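Flavodoxin-like domain (Synechococcus elongatus PCC 6301, PDB 3HLY) probably binds FMN and takes part in electron transfer, as flavodoxins do, as one domain of a larger flavoprotein. Local coordinates at residues A[6-11]-A[36-41]; A[21-26]-A[130-135]; A[50-55]-A[81-86]; A[57-62]-A[87-92]; A[74-79]-A[103-108]. All blocks are in the same frame, centred on the assembly; numbering follows the deposited sequence.

The five contacts are spread over a three-layer alpha/beta/alpha sandwich built on a parallel sheet. Contacts 3 and 4 run along the same pair of strands, 54-58 and 84-88, and their centres are about 18 Å apart. Contact 5 packs two helices over one face of this pair, its centre about 10 Å from that of contact 3. Contact 2 packs two helices over the other face of the sheet, about 22 Å from contact 5 between centres. It reaches contact 4 where I21 meets F88. Contacts 1 and 4 touch, with centres about 11 Å apart. Both lie at the C-terminal ends of strands, where flavodoxins hold FMN, so they probably border the flavin site.

Contact 1: A[6-11]-A[36-41]; sequences GYLSDY and DLRAVD
D36 and S9 meet through polar groups. D36 OD1 accepts from S9 N at 3.0 Å and from R38 N at 3.2 Å. The two donors come from opposite faces of the carboxylate plane. The second bond closes an Asx turn. The D36 side chain runs anti to its own N (chi1 -178°), which carries the carboxylate across to S9. S9 OG also lies by OD2, but too close in the model to be trusted. A leucine in place of D36 would probably leave S9 N and R38 N without this shared acceptor and free the turn to shift. The backbone adds one straight bond, L37 N to Y7 O at 2.9 Å. It continues the parallel pairing of strands 3-7 and 32-36 in the flavodoxin-like sheet. The type II turn from L8 to Y11 follows strand 3-7, where flavodoxins begin their phosphate-binding loop. The extended R38 chain brings NE to S9 O at 2.6 Å, in the carbonyl plane and on a lone pair, the oxygen lying 18° out of the guanidinium plane. R38 NH2 adds a weak bond to the same oxygen. L8 makes the carbon contacts: CD2 sits over the R38 guanidinium centre, and CD1 meets L37 CD1 at 3.9 Å.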
# COMPACT_ATOMS: atom_id res chain seq x y z
N GLY A 6 -3.66 -0.64 2.09
CA GLY A 6 -4.91 -0.22 1.49
C GLY A 6 -4.98 -0.63 0.03
O GLY A 6 -3.98 -0.57 -0.69
N TYR A 7 -6.15 -1.08 -0.40
CA TYR A 7 -6.34 -1.51 -1.79
C TYR A 7 -7.82 -1.54 -2.12
O TYR A 7 -8.66 -1.26 -1.27
CB TYR A 7 -5.75 -2.90 -2.02
CG TYR A 7 -6.29 -3.95 -1.08
CD1 TYR A 7 -5.91 -3.98 0.26
CD2 TYR A 7 -7.23 -4.90 -1.53
CE1 TYR A 7 -6.44 -4.91 1.14
CE2 TYR A 7 -7.77 -5.84 -0.65
CZ TYR A 7 -7.37 -5.84 0.68
OH TYR A 7 -7.88 -6.76 1.57
N LEU A 8 -8.15 -1.90 -3.36
CA LEU A 8 -9.54 -2.00 -3.76
C LEU A 8 -9.94 -3.46 -3.85
O LEU A 8 -9.28 -4.26 -4.51
CB LEU A 8 -9.78 -1.33 -5.12
CG LEU A 8 -9.87 0.19 -5.18
CD1 LEU A 8 -8.49 0.79 -4.98
CD2 LEU A 8 -10.42 0.61 -6.54
N SER A 9 -11.04 -3.81 -3.20
CA SER A 9 -11.51 -5.18 -3.24
C SER A 9 -11.81 -5.58 -4.67
O SER A 9 -12.47 -4.86 -5.40
CB SER A 9 -12.77 -5.35 -2.41
OG SER A 9 -12.45 -5.43 -1.03
N ASP A 10 -11.29 -6.74 -5.07
CA ASP A 10 -11.53 -7.29 -6.39
C ASP A 10 -11.17 -6.42 -7.59
O ASP A 10 -11.84 -6.49 -8.62
CB ASP A 10 -12.99 -7.74 -6.48
CG ASP A 10 -13.38 -8.66 -5.33
OD1 ASP A 10 -12.50 -9.40 -4.86
OD2 ASP A 10 -14.56 -8.65 -4.91
N TYR A 11 -10.13 -5.61 -7.46
CA TYR A 11 -9.65 -4.78 -8.56
C TYR A 11 -8.34 -5.39 -9.02
O TYR A 11 -7.36 -5.41 -8.28
CB TYR A 11 -9.39 -3.34 -8.11
CG TYR A 11 -8.93 -2.45 -9.25
CD1 TYR A 11 -7.84 -1.59 -9.08
CD2 TYR A 11 -9.56 -2.48 -10.49
CE1 TYR A 11 -7.39 -0.79 -10.13
CE2 TYR A 11 -9.11 -1.69 -11.55
CZ TYR A 11 -8.03 -0.85 -11.36
OH TYR A 11 -7.55 -0.11 -12.42
N ASP A 36 -10.20 -1.67 2.88
CA ASP A 36 -10.74 -1.73 1.53
C ASP A 36 -11.16 -0.29 1.24
O ASP A 36 -12.08 0.23 1.86
CB ASP A 36 -11.97 -2.64 1.49
CG ASP A 36 -12.57 -2.77 0.09
OD1 ASP A 36 -12.01 -2.21 -0.88
OD2 ASP A 36 -13.61 -3.46 -0.03
N LEU A 37 -10.47 0.34 0.29
CA LEU A 37 -10.74 1.73 -0.05
C LEU A 37 -12.17 1.95 -0.59
O LEU A 37 -12.75 3.03 -0.41
CB LEU A 37 -9.69 2.20 -1.06
CG LEU A 37 -8.25 1.95 -0.55
CD1 LEU A 37 -7.25 2.39 -1.60
CD2 LEU A 37 -8.02 2.70 0.76
N ARG A 38 -12.73 0.93 -1.22
CA ARG A 38 -14.08 1.00 -1.76
C ARG A 38 -15.14 1.15 -0.68
O ARG A 38 -16.23 1.62 -0.96
CB ARG A 38 -14.45 -0.28 -2.53
CG ARG A 38 -13.69 -0.61 -3.78
CD ARG A 38 -14.30 -1.88 -4.33
NE ARG A 38 -13.54 -2.46 -5.44
CZ ARG A 38 -13.64 -2.06 -6.70
NH1 ARG A 38 -14.47 -1.08 -7.03
NH2 ARG A 38 -12.91 -2.67 -7.63
N ALA A 39 -14.82 0.75 0.55
CA ALA A 39 -15.83 0.82 1.60
C ALA A 39 -15.43 1.26 3.01
O ALA A 39 -16.29 1.41 3.87
CB ALA A 39 -16.52 -0.54 1.69
N VAL A 40 -14.14 1.48 3.26
CA VAL A 40 -13.72 1.87 4.60
C VAL A 40 -14.22 3.24 5.05
O VAL A 40 -14.44 4.13 4.24
CB VAL A 40 -12.17 1.87 4.72
CG1 VAL A 40 -11.58 2.98 3.89
CG2 VAL A 40 -11.77 2.02 6.17
N ASP A 41 -14.41 3.39 6.36
CA ASP A 41 -14.87 4.65 6.94
C ASP A 41 -13.71 5.64 7.02
O ASP A 41 -12.68 5.35 7.62
CB ASP A 41 -15.46 4.41 8.33

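Contact 2: A[21-26]-A[130-135]; sequences IGRGLV and QCEESG
I21 and C131 lie side by side across two helices. I21 CG1 meets C131 CB at 3.6 Å and lies equally close to C131 O. Both I21 CG1 and C131 SG stand anti to their own carbonyl carbons. The I21 branch CG2 turns the other way, toward G135 CA. L25 bends its end onto G135: CD2 comes to 3.1 Å from G135 O. L25 also touches V3, I5 and V32 of the sheet. An alanine at L25 would probably uncover G135 O and open a gap between this helix pair and strands 3-7 and 32-36. On the outer side E132 leaves its helix extended, with CG anti to the backbone N (chi1 -175°). Its CG passes along G24 CA at 3.8 Å. Its carboxylate ends near R23, but R23 NE and E132 OE2 are 4.4 Å apart. OE2 is well out of the guanidinium plane, so this is an attraction of charges and not a salt bridge.

Between these side chains the two backbones come very close. The helix axes approach to 6.4 Å and cross at -35°. G24 and G135 face each other here, and a CB on either would run into the opposite backbone. CA-H...O contacts fill the seam, among them G24 CA to E132 O at 3.3 Å and I21 CA to C131 O at 3.4 Å. Such a glycine-lined crossing with CA-H...O contacts is a known form of tight helix pairing. Here it joins helices 14-27 and 125-144, which cover one face of the sheet in the flavodoxin-like fold.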
# COMPACT_ATOMS: atom_id res chain seq x y z
N ILE A 21 2.02 -9.44 0.26
CA ILE A 21 2.85 -8.46 0.99
C ILE A 21 2.51 -8.58 2.47
O ILE A 21 3.41 -8.54 3.32
CB ILE A 21 2.56 -7.01 0.52
CG1 ILE A 21 3.02 -6.82 -0.93
CG2 ILE A 21 3.32 -5.99 1.37
CD1 ILE A 21 2.38 -5.57 -1.60
N GLY A 22 1.22 -8.71 2.77
CA GLY A 22 0.78 -8.83 4.15
C GLY A 22 1.39 -10.06 4.84
O GLY A 22 1.79 -10.01 5.99
N ARG A 23 1.46 -11.18 4.11
CA ARG A 23 2.04 -12.41 4.67
C ARG A 23 3.51 -12.18 5.05
O ARG A 23 3.97 -12.62 6.10
CB ARG A 23 1.97 -13.54 3.62
CG ARG A 23 1.12 -14.72 4.01
CD ARG A 23 1.00 -15.69 2.83
NE ARG A 23 0.64 -14.98 1.61
CZ ARG A 23 0.24 -15.54 0.48
NH1 ARG A 23 0.13 -16.86 0.39
NH2 ARG A 23 -0.04 -14.79 -0.57
N GLY A 24 4.24 -11.52 4.16
CA GLY A 24 5.64 -11.26 4.43
C GLY A 24 5.78 -10.41 5.67
O GLY A 24 6.63 -10.66 6.51
N LEU A 25 4.91 -9.41 5.78
CA LEU A 25 4.90 -8.49 6.90
C LEU A 25 4.57 -9.08 8.26
O LEU A 25 5.21 -8.71 9.24
CB LEU A 25 3.93 -7.35 6.61
CG LEU A 25 4.54 -6.18 5.88
CD1 LEU A 25 3.44 -5.21 5.45
CD2 LEU A 25 5.56 -5.50 6.80
N VAL A 26 3.57 -9.96 8.35
CA VAL A 26 3.21 -10.52 9.65
C VAL A 26 4.23 -11.52 10.17
O VAL A 26 4.42 -11.63 11.37
CB VAL A 26 1.79 -11.20 9.65
CG1 VAL A 26 0.73 -10.17 9.42
CG2 VAL A 26 1.73 -12.30 8.61
N GLN A 130 8.05 -11.91 -4.67
CA GLN A 130 8.62 -10.58 -4.52
C GLN A 130 7.77 -9.72 -3.56
O GLN A 130 8.29 -8.93 -2.77
CB GLN A 130 8.75 -9.90 -5.88
CG GLN A 130 9.43 -8.54 -5.83
CD GLN A 130 9.48 -7.88 -7.19
OE1 GLN A 130 8.98 -8.44 -8.18
NE2 GLN A 130 10.07 -6.69 -7.25
N CYS A 131 6.45 -9.85 -3.66
CA CYS A 131 5.55 -9.15 -2.73
C CYS A 131 5.83 -9.62 -1.29
O CYS A 131 5.91 -8.82 -0.35
CB CYS A 131 4.10 -9.50 -3.03
SG CYS A 131 3.42 -8.73 -4.48
N GLU A 132 5.94 -10.94 -1.12
CA GLU A 132 6.19 -11.50 0.21
C GLU A 132 7.54 -11.04 0.72
O GLU A 132 7.68 -10.68 1.89
CB GLU A 132 6.16 -13.02 0.18
CG GLU A 132 6.29 -13.65 1.55
CD GLU A 132 6.12 -15.16 1.51
OE1 GLU A 132 7.10 -15.88 1.78
OE2 GLU A 132 4.99 -15.62 1.19
N GLU A 133 8.54 -11.04 -0.16
CA GLU A 133 9.87 -10.61 0.25
C GLU A 133 9.89 -9.12 0.58
O GLU A 133 10.60 -8.69 1.47
CB GLU A 133 10.91 -10.88 -0.85
CG GLU A 133 12.33 -10.64 -0.37
CD GLU A 133 12.74 -11.63 0.72
OE1 GLU A 133 13.55 -11.26 1.59
OE2 GLU A 133 12.24 -12.78 0.70
N SER A 134 9.10 -8.33 -0.15
CA SER A 134 9.03 -6.89 0.10
C SER A 134 8.43 -6.65 1.48
O SER A 134 8.87 -5.75 2.20
CB SER A 134 8.15 -6.19 -0.96
OG SER A 134 8.68 -6.35 -2.25
N GLY A 135 7.42 -7.46 1.83
CA GLY A 135 6.76 -7.32 3.13
C GLY A 135 7.71 -7.71 4.25
O GLY A 135 7.75 -7.08 5.30

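Contact 3: A[50-55]-A[81-86]; sequences SSARGI and NKQAIG
Q83 turns its CG between its own backbone N and carbonyl carbon (chi1 55°) and then runs extended toward I55 and A52. I85 has CG1 anti to the backbone N (chi1 176°), and its second torsion then swings CD1 back toward I55. These side chains lie along the start of a parallel strand pair, 54-58 with 84-88. The pair is joined through helix 66-78 as a beta-alpha-beta unit, the repeating element of the flavodoxin-like fold.

The strands are zipped by backbone bonds. I55 sits between two residues of the other strand. Its N gives to A84 O at 2.9 Å, and its O accepts from G86 N at 2.7 Å. Both are nearly straight. Nearer the strand start the bond from A84 N to R53 O is weak, so the pairing is looser there. CA-H...O contacts run between the main bonds, as from I85 CA to I55 O at 3.3 Å.

I55 and I85 point to the same face of the sheet, where A79, just past helix 66-78, and F105 of helix 98-107 meet them. I55 CG2 touches I85 CD1 at 4.1 Å. The next place along is taken by Q83, whose amide is buried. Its OE1 accepts from H80 N, a bond within the turn that leads into strand 84-88. This probably fixes the rotation of the amide. NE2 lies 2.8 Å from A52 O. At the oxygen of the amide, I55 CD1 rests against Q83 OE1 at 3.4 Å.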
# COMPACT_ATOMS: atom_id res chain seq x y z
N SER A 50 -2.35 7.96 10.32
CA SER A 50 -1.42 8.77 11.13
C SER A 50 -0.54 7.98 12.09
O SER A 50 0.60 8.37 12.36
CB SER A 50 -2.19 9.84 11.91
OG SER A 50 -1.30 10.86 12.36
N SER A 51 -1.06 6.87 12.61
CA SER A 51 -0.29 6.05 13.54
C SER A 51 0.50 4.96 12.82
O SER A 51 1.31 4.29 13.43
CB SER A 51 -1.22 5.41 14.57
OG SER A 51 -2.15 4.57 13.92
N ALA A 52 0.25 4.78 11.53
CA ALA A 52 0.95 3.77 10.75
C ALA A 52 2.43 4.09 10.65
O ALA A 52 2.80 5.23 10.42
CB ALA A 52 0.34 3.68 9.36
N ARG A 53 3.28 3.09 10.81
CA ARG A 53 4.70 3.33 10.68
C ARG A 53 4.98 3.25 9.18
O ARG A 53 5.89 3.88 8.64
CB ARG A 53 5.48 2.27 11.47
CG ARG A 53 6.92 2.63 11.70
CD ARG A 53 7.50 1.97 12.96
NE ARG A 53 8.96 2.02 12.96
CZ ARG A 53 9.68 3.14 12.93
NH1 ARG A 53 9.08 4.32 12.91
NH2 ARG A 53 11.00 3.07 12.88
N GLY A 54 4.14 2.48 8.49
CA GLY A 54 4.29 2.32 7.07
C GLY A 54 2.95 2.20 6.40
O GLY A 54 1.96 1.76 7.00
N ILE A 55 2.92 2.62 5.14
CA ILE A 55 1.73 2.59 4.33
C ILE A 55 2.02 1.81 3.04
O ILE A 55 3.00 2.08 2.35
CB ILE A 55 1.29 4.00 3.95
CG1 ILE A 55 1.04 4.84 5.22
CG2 ILE A 55 0.06 3.94 3.09
CD1 ILE A 55 0.83 6.29 4.93
N ASN A 81 5.79 12.90 6.89
CA ASN A 81 7.23 12.65 6.74
C ASN A 81 7.98 11.63 7.58
O ASN A 81 9.15 11.40 7.33
CB ASN A 81 8.00 13.97 6.83
CG ASN A 81 7.82 14.67 8.18
OD1 ASN A 81 8.00 14.07 9.24
ND2 ASN A 81 7.46 15.94 8.13
N LYS A 82 7.34 11.00 8.57
CA LYS A 82 8.07 10.04 9.38
C LYS A 82 7.80 8.58 8.99
O LYS A 82 8.25 7.65 9.67
CB LYS A 82 7.71 10.24 10.84
N GLN A 83 7.09 8.38 7.88
CA GLN A 83 6.73 7.03 7.47
C GLN A 83 7.19 6.58 6.08
O GLN A 83 7.64 7.40 5.26
CB GLN A 83 5.22 6.86 7.62
CG GLN A 83 4.37 7.90 6.90
CD GLN A 83 2.97 8.04 7.51
OE1 GLN A 83 2.10 8.72 6.95
NE2 GLN A 83 2.75 7.40 8.65
N ALA A 84 7.09 5.28 5.84
CA ALA A 84 7.49 4.69 4.55
C ALA A 84 6.26 4.38 3.69
O ALA A 84 5.18 4.10 4.20
CB ALA A 84 8.28 3.42 4.79
N ILE A 85 6.45 4.42 2.37
CA ILE A 85 5.40 4.13 1.43
C ILE A 85 5.81 2.96 0.54
O ILE A 85 6.88 2.98 -0.07
CB ILE A 85 5.10 5.36 0.53
CG1 ILE A 85 4.05 4.99 -0.52
CG2 ILE A 85 6.38 5.85 -0.15
CD1 ILE A 85 2.70 4.70 0.07
N GLY A 86 4.98 1.93 0.53
CA GLY A 86 5.24 0.77 -0.30
C GLY A 86 4.18 0.80 -1.38
O GLY A 86 2.99 0.79 -1.07

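Contact 4: A[57-62]-A[87-92]; sequences LGTPPS and LFDSYG
T59 and S90 grip each other just past the ends of two parallel strands. S90 N gives a straight bond to T59 OG1 (2.8 Å, 171°). S90 OG gives its hydrogen to T59 O at 2.6 Å, in the carbonyl plane and on a lone pair. Nearby, G58 CA sits over the centre of the F88 ring at 3.3 Å, a CH-pi contact 15° off the ring normal. F88 CG lies between its own N and carbonyl carbon (chi1 72°), which folds the ring back over G58. A CB at G58 would run into that ring.

Around this first shell, backbone bonds hold the strands in step: T59 N to F88 O at 2.9 Å and F88 N to L57 O at 3.2 Å. On the face opposite the F88 ring, L57 CB packs on L87 CD2 at 4.0 Å. Further out, D89 OD2 accepts from Y91 N at 2.8 Å and closes an Asx turn. L17, S18 and I21 of helix 14-27 back the F88 ring.

In flavodoxins the loops after these two strands flank the flavin ring. The paired bonds between T59 and S90 tie the bases of both loops together, so they probably limit how far the loops can move apart.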
# COMPACT_ATOMS: atom_id res chain seq x y z
N LEU A 57 0.18 0.76 -0.52
CA LEU A 57 -0.96 1.06 -1.37
C LEU A 57 -0.91 0.37 -2.74
O LEU A 57 0.13 0.32 -3.39
CB LEU A 57 -1.02 2.58 -1.57
CG LEU A 57 -2.28 3.20 -2.15
CD1 LEU A 57 -3.41 2.97 -1.17
CD2 LEU A 57 -2.05 4.69 -2.41
N GLY A 58 -2.04 -0.20 -3.16
CA GLY A 58 -2.09 -0.81 -4.48
C GLY A 58 -2.49 0.33 -5.39
O GLY A 58 -3.18 1.24 -4.94
N THR A 59 -2.07 0.32 -6.65
CA THR A 59 -2.44 1.40 -7.56
C THR A 59 -3.93 1.45 -7.83
O THR A 59 -4.55 0.43 -8.14
CB THR A 59 -1.73 1.30 -8.93
OG1 THR A 59 -1.93 -0.01 -9.46
CG2 THR A 59 -0.24 1.59 -8.79
N PRO A 60 -4.53 2.63 -7.66
CA PRO A 60 -5.96 2.84 -7.89
C PRO A 60 -6.23 3.46 -9.24
O PRO A 60 -5.59 4.44 -9.64
CB PRO A 60 -6.37 3.75 -6.75
CG PRO A 60 -5.14 4.57 -6.52
CD PRO A 60 -4.00 3.62 -6.70
N PRO A 61 -7.22 2.93 -9.95
CA PRO A 61 -7.59 3.42 -11.28
C PRO A 61 -7.77 4.91 -11.39
O PRO A 61 -8.29 5.56 -10.49
CB PRO A 61 -8.91 2.75 -11.56
CG PRO A 61 -9.52 2.65 -10.19
CD PRO A 61 -8.35 2.23 -9.32
N SER A 62 -7.36 5.38 -12.55
CA SER A 62 -7.44 6.75 -13.03
C SER A 62 -8.69 7.54 -12.68
O SER A 62 -8.60 8.66 -12.17
CB SER A 62 -7.33 6.72 -14.54
OG SER A 62 -6.00 6.48 -14.94
N LEU A 87 4.59 0.85 -2.64
CA LEU A 87 3.64 0.88 -3.73
C LEU A 87 3.71 -0.42 -4.56
O LEU A 87 4.78 -1.00 -4.72
CB LEU A 87 3.93 2.08 -4.63
CG LEU A 87 3.68 3.44 -3.96
CD1 LEU A 87 4.19 4.57 -4.84
CD2 LEU A 87 2.18 3.61 -3.70
N PHE A 88 2.57 -0.87 -5.05
CA PHE A 88 2.50 -2.05 -5.90
C PHE A 88 1.43 -1.84 -6.96
O PHE A 88 0.34 -1.34 -6.68
CB PHE A 88 2.23 -3.33 -5.09
CG PHE A 88 0.82 -3.45 -4.55
CD1 PHE A 88 -0.19 -3.99 -5.33
CD2 PHE A 88 0.54 -3.13 -3.22
CE1 PHE A 88 -1.47 -4.21 -4.80
CE2 PHE A 88 -0.74 -3.35 -2.68
CZ PHE A 88 -1.74 -3.89 -3.46
N ASP A 89 1.76 -2.20 -8.20
CA ASP A 89 0.81 -2.06 -9.29
C ASP A 89 -0.24 -3.16 -9.15
O ASP A 89 0.10 -4.34 -9.09
CB ASP A 89 1.54 -2.17 -10.62
CG ASP A 89 0.66 -1.79 -11.80
OD1 ASP A 89 1.22 -1.45 -12.86
OD2 ASP A 89 -0.59 -1.85 -11.66
N SER A 90 -1.51 -2.77 -9.09
CA SER A 90 -2.60 -3.73 -8.95
C SER A 90 -2.97 -4.47 -10.23
O SER A 90 -3.67 -5.48 -10.19
CB SER A 90 -3.82 -3.02 -8.39
OG SER A 90 -4.22 -1.96 -9.23
N TYR A 91 -2.48 -3.96 -11.37
CA TYR A 91 -2.75 -4.54 -12.69
C TYR A 91 -4.26 -4.55 -12.95
O TYR A 91 -4.82 -5.57 -13.34
CB TYR A 91 -2.20 -5.96 -12.79
CG TYR A 91 -2.08 -6.48 -14.21
CD1 TYR A 91 -1.46 -5.72 -15.20
CD2 TYR A 91 -2.55 -7.75 -14.55
CE1 TYR A 91 -1.32 -6.21 -16.51
CE2 TYR A 91 -2.41 -8.25 -15.86
CZ TYR A 91 -1.79 -7.47 -16.83
OH TYR A 91 -1.65 -7.96 -18.11
N GLY A 92 -4.89 -3.40 -12.72
CA GLY A 92 -6.32 -3.28 -12.92
C GLY A 92 -6.70 -2.88 -14.34
O GLY A 92 -6.16 -3.41 -15.31

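Contact 5: A[74-79]-A[103-108]; sequences TIFAAA and AQFRNL
F76 and F105 form the tight part of this contact between helices 66-78 and 98-107, which lie next to each other on one face of the flavodoxin-like sheet. The short helical segments run nearly side by side, 25° apart in direction. The axes of these segments come no closer than 10.7 Å, so large side chains bridge the space. F76 CE2 stands over the face of the F105 ring, 3.4 Å from F105 CZ and offset toward the rim. The planes meet at 44°, neither stacked nor edge-to-face. The edge of the F105 ring takes I75 CG2 at 4.2 Å and A79 CB at 4.1 Å. F105 also touches L57 of strand 54-58 and L110. This side is buried.

The outer side is nearer to solvent: F76, Q104 and L108 are partly exposed, though the Q104 amide still lies close on the ring. With CG anti to the carbonyl carbon (chi1 -77°), the F76 ring is carried toward helix 98-107. Q104 lays its amide over that ring. The NE2 is above the ring centre, 3.2 Å from F76 CE1, and the amide is tilted 32° from the ring plane. The amide covers one face of the F76 ring, while F105 CZ approaches that ring obliquely. L108 adds its CD1 at the far end of the contact. This atom touches A79 CB at 3.9 Å and comes within 3.4 Å of F76 O.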
# COMPACT_ATOMS: atom_id res chain seq x y z
N THR A 74 -7.94 11.03 1.57
CA THR A 74 -7.79 10.96 3.01
C THR A 74 -6.42 10.42 3.42
O THR A 74 -5.89 10.79 4.47
CB THR A 74 -8.89 10.10 3.64
OG1 THR A 74 -10.17 10.59 3.24
CG2 THR A 74 -8.78 10.14 5.15
N ILE A 75 -5.85 9.53 2.60
CA ILE A 75 -4.53 8.97 2.90
C ILE A 75 -3.49 10.07 2.68
O ILE A 75 -2.65 10.33 3.54
CB ILE A 75 -4.23 7.75 1.98
CG1 ILE A 75 -5.18 6.60 2.34
CG2 ILE A 75 -2.76 7.32 2.12
CD1 ILE A 75 -5.11 5.40 1.40
N PHE A 76 -3.57 10.74 1.53
CA PHE A 76 -2.63 11.81 1.21
C PHE A 76 -2.69 12.91 2.27
O PHE A 76 -1.66 13.42 2.72
CB PHE A 76 -2.94 12.39 -0.17
CG PHE A 76 -2.47 11.52 -1.30
CD1 PHE A 76 -3.30 11.24 -2.37
CD2 PHE A 76 -1.18 11.00 -1.30
CE1 PHE A 76 -2.86 10.43 -3.42
CE2 PHE A 76 -0.72 10.19 -2.34
CZ PHE A 76 -1.56 9.91 -3.41
N ALA A 77 -3.91 13.25 2.67
CA ALA A 77 -4.10 14.28 3.68
C ALA A 77 -3.46 13.87 5.01
O ALA A 77 -2.89 14.69 5.69
CB ALA A 77 -5.59 14.56 3.87
N ALA A 78 -3.54 12.59 5.37
CA ALA A 78 -2.97 12.14 6.64
C ALA A 78 -1.53 11.62 6.62
O ALA A 78 -0.90 11.53 7.68
CB ALA A 78 -3.89 11.09 7.26
N ALA A 79 -1.02 11.27 5.44
CA ALA A 79 0.35 10.76 5.37
C ALA A 79 1.33 11.86 5.73
O ALA A 79 1.10 13.04 5.42
CB ALA A 79 0.64 10.23 3.97
N ALA A 103 5.56 10.19 -6.50
CA ALA A 103 5.96 11.59 -6.45
C ALA A 103 5.22 12.28 -5.31
O ALA A 103 5.83 12.94 -4.47
CB ALA A 103 5.64 12.27 -7.79
N GLN A 104 3.90 12.10 -5.27
CA GLN A 104 3.07 12.69 -4.22
C GLN A 104 3.55 12.38 -2.81
O GLN A 104 3.66 13.28 -1.98
CB GLN A 104 1.63 12.22 -4.38
CG GLN A 104 0.72 13.27 -4.95
CD GLN A 104 -0.68 12.76 -5.12
OE1 GLN A 104 -0.94 11.91 -5.97
NE2 GLN A 104 -1.60 13.28 -4.30
N PHE A 105 3.85 11.11 -2.53
CA PHE A 105 4.32 10.71 -1.22
C PHE A 105 5.70 11.25 -0.88
O PHE A 105 5.95 11.69 0.25
CB PHE A 105 4.33 9.18 -1.09
CG PHE A 105 2.96 8.57 -0.93
CD1 PHE A 105 2.23 8.78 0.24
CD2 PHE A 105 2.40 7.80 -1.94
CE1 PHE A 105 0.96 8.24 0.40
CE2 PHE A 105 1.14 7.25 -1.80
CZ PHE A 105 0.41 7.47 -0.62
N ARG A 106 6.63 11.21 -1.82
CA ARG A 106 7.96 11.74 -1.52
C ARG A 106 7.86 13.23 -1.21
O ARG A 106 8.59 13.74 -0.38
CB ARG A 106 8.95 11.50 -2.67
CG ARG A 106 9.56 10.10 -2.67
CD ARG A 106 10.95 10.11 -3.33
NE ARG A 106 11.38 8.79 -3.79
CZ ARG A 106 11.96 7.85 -3.02
NH1 ARG A 106 12.21 8.07 -1.72
NH2 ARG A 106 12.30 6.70 -3.57
N ASN A 107 6.94 13.93 -1.88
CA ASN A 107 6.79 15.36 -1.63
C ASN A 107 6.24 15.64 -0.24
O ASN A 107 6.45 16.72 0.32
CB ASN A 107 5.92 16.03 -2.69
CG ASN A 107 6.74 16.71 -3.77
OD1 ASN A 107 7.79 17.30 -3.48
ND2 ASN A 107 6.27 16.64 -5.02
N LEU A 108 5.53 14.67 0.34
CA LEU A 108 5.00 14.84 1.69
C LEU A 108 6.11 14.48 2.65
O LEU A 108 5.95 14.58 3.87
CB LEU A 108 3.81 13.92 1.95
CG LEU A 108 2.49 14.23 1.25
CD1 LEU A 108 1.49 13.13 1.57
CD2 LEU A 108 1.97 15.58 1.71